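PDB 3DLJ: beta-Ala-His dipeptidase from Homo sapiens, which hydrolyses carnosine, anserine and other Xaa-His dipeptides as a secreted, zinc-dependent metallopeptidase of the M20 family. Local coordinates for residues Ser39-Pro44 with Glu177-Val182. Residues are numbered along the deposited sequence; the frame is centred on the assembly and turned at random.
With ZN (zinc ion), chain C.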
loop_
_atom_site.group_PDB
_atom_site.type_symbol
_atom_site.label_atom_id
_atom_site.label_comp_id
_atom_site.label_asym_id
_atom_site.label_seq_id
_atom_site.Cartn_x
_atom_site.Cartn_y
_atom_site.Cartn_z
ATOM N N SER A 39 8.290 -5.357 -13.085
ATOM C CA SER A 39 8.910 -5.741 -11.800
ATOM C C SER A 39 7.938 -6.427 -10.827
ATOM O O SER A 39 7.824 -6.075 -9.649
ATOM C CB SER A 39 9.581 -4.525 -11.156
ATOM O OG SER A 39 8.701 -3.412 -11.131
ATOM N N ASP A 40 7.274 -7.449 -11.340
ATOM C CA ASP A 40 6.209 -8.155 -10.622
ATOM C C ASP A 40 6.839 -9.122 -9.589
ATOM O O ASP A 40 7.491 -10.110 -9.962
ATOM C CB ASP A 40 5.363 -8.860 -11.690
ATOM C CG ASP A 40 4.222 -9.690 -11.133
ATOM O OD1 ASP A 40 4.244 -10.081 -9.957
ATOM O OD2 ASP A 40 3.299 -9.986 -11.932
ATOM N N SER A 41 6.664 -8.820 -8.301
ATOM C CA SER A 41 7.235 -9.627 -7.208
ATOM C C SER A 41 6.338 -10.768 -6.724
ATOM O O SER A 41 6.778 -11.604 -5.937
ATOM C CB SER A 41 7.557 -8.747 -6.007
ATOM O OG SER A 41 6.367 -8.151 -5.499
ATOM N N VAL A 42 5.085 -10.779 -7.171
ATOM C CA VAL A 42 4.063 -11.650 -6.595
ATOM C C VAL A 42 4.033 -12.999 -7.342
ATOM O O VAL A 42 3.796 -14.035 -6.728
ATOM C CB VAL A 42 2.658 -10.930 -6.547
ATOM C CG1 VAL A 42 1.511 -11.899 -6.224
ATOM C CG2 VAL A 42 2.665 -9.782 -5.548
ATOM N N GLN A 43 4.283 -12.969 -8.655
ATOM C CA GLN A 43 4.386 -14.172 -9.470
ATOM C C GLN A 43 5.754 -14.847 -9.291
ATOM O O GLN A 43 6.802 -14.222 -9.525
ATOM C CB GLN A 43 4.059 -13.904 -10.957
ATOM C CG GLN A 43 2.603 -13.406 -11.200
ATOM C CD GLN A 43 2.213 -13.333 -12.688
ATOM O OE1 GLN A 43 2.016 -14.364 -13.354
ATOM N NE2 GLN A 43 2.103 -12.110 -13.213
ATOM N N PRO A 44 5.741 -16.131 -8.866
ATOM C CA PRO A 44 6.954 -16.939 -8.722
ATOM C C PRO A 44 7.413 -17.461 -10.085
ATOM O O PRO A 44 7.470 -18.682 -10.299
ATOM C CB PRO A 44 6.497 -18.098 -7.832
ATOM C CG PRO A 44 5.007 -18.257 -8.148
ATOM C CD PRO A 44 4.510 -16.889 -8.530
ATOM N N GLU A 177 7.825 -5.365 -1.620
ATOM C CA GLU A 177 6.770 -4.824 -0.751
ATOM C C GLU A 177 5.420 -5.496 -0.964
ATOM O O GLU A 177 4.687 -5.743 -0.003
ATOM C CB GLU A 177 6.647 -3.321 -0.948
ATOM C CG GLU A 177 5.812 -2.582 0.102
ATOM C CD GLU A 177 4.325 -2.612 -0.198
ATOM O OE1 GLU A 177 3.545 -2.422 0.750
ATOM O OE2 GLU A 177 3.931 -2.850 -1.367
ATOM N N GLU A 178 5.093 -5.774 -2.229
ATOM C CA GLU A 178 3.847 -6.453 -2.604
ATOM C C GLU A 178 3.825 -7.949 -2.246
ATOM O O GLU A 178 2.793 -8.611 -2.380
ATOM C CB GLU A 178 3.571 -6.278 -4.097
ATOM C CG GLU A 178 3.562 -4.833 -4.569
ATOM C CD GLU A 178 2.367 -4.055 -4.071
ATOM O OE1 GLU A 178 2.262 -2.876 -4.441
ATOM O OE2 GLU A 178 1.505 -4.614 -3.336
ATOM N N ALA A 179 4.965 -8.471 -1.813
ATOM C CA ALA A 179 5.075 -9.844 -1.370
ATOM C C ALA A 179 5.644 -9.916 0.060
ATOM O O ALA A 179 6.546 -10.702 0.333
ATOM C CB ALA A 179 5.940 -10.627 -2.357
ATOM N N GLY A 180 5.124 -9.077 0.959
ATOM C CA GLY A 180 5.452 -9.150 2.391
ATOM C C GLY A 180 6.831 -8.663 2.846
ATOM O O GLY A 180 7.269 -8.985 3.958
ATOM N N SER A 181 7.511 -7.874 2.004
ATOM C CA SER A 181 8.852 -7.340 2.322
ATOM C C SER A 181 9.841 -8.398 2.841
ATOM O O SER A 181 10.554 -8.171 3.822
ATOM C CB SER A 181 8.746 -6.152 3.287
ATOM O OG SER A 181 7.913 -5.142 2.732
ATOM N N VAL A 182 9.862 -9.552 2.168
ATOM C CA VAL A 182 10.711 -10.685 2.543
ATOM C C VAL A 182 12.139 -10.215 2.819
ATOM O O VAL A 182 12.765 -9.575 1.965
ATOM C CB VAL A 182 10.675 -11.831 1.462
ATOM C CG1 VAL A 182 11.705 -12.906 1.751
ATOM C CG2 VAL A 182 9.286 -12.479 1.420
HETATM ZN ZN ZN C . 0.796 -2.010 -3.267
#
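Ser-41 holds its OG between its own backbone N and carbonyl carbon (chi1 62°), and Val-42 sets CG2 anti to its carbonyl carbon (chi1 168°, with CG1 anti to N); both groups come up against Glu-178. Ser-41 OG comes within 3.6 Å of Glu-178 CB, while Val-42 CG2 lies 3.4 Å from Glu-178 O and also touches the CB of that glutamate. Next along the chain, Ala-179 CB packs 3.8 Å from Ser-41 O and also near its OG. No hydrogen bond links the two segments directly. OD2 of Asp-112, a probable active-site residue, links them instead, hydrogen-bonded to both Ser-41 OG and the backbone N of Glu-178. In this M20 metallopeptidase the segment 177-182 follows strand 168-174 and carries a zinc ligand beside Glu-177, the probable proton acceptor. Glu-178 bends at chi2 (-70°), leading its carboxylate off the serine contact to the metal, where OE1 binds zinc at 2.1 Å alongside Asp-143 and His-456. Its OE2 is also held by Gln-114 NE2. Behind the contacting face, Asp-40 shapes the 39-44 loop: OD1 accepts from Val-42 N (3.0 Å) in an Asx turn and from Gln-43 N, the latter from above the carboxylate plane, and OD2 receives Gln-43 NE2 at 2.8 Å on its syn side, though well out of the carboxylate plane.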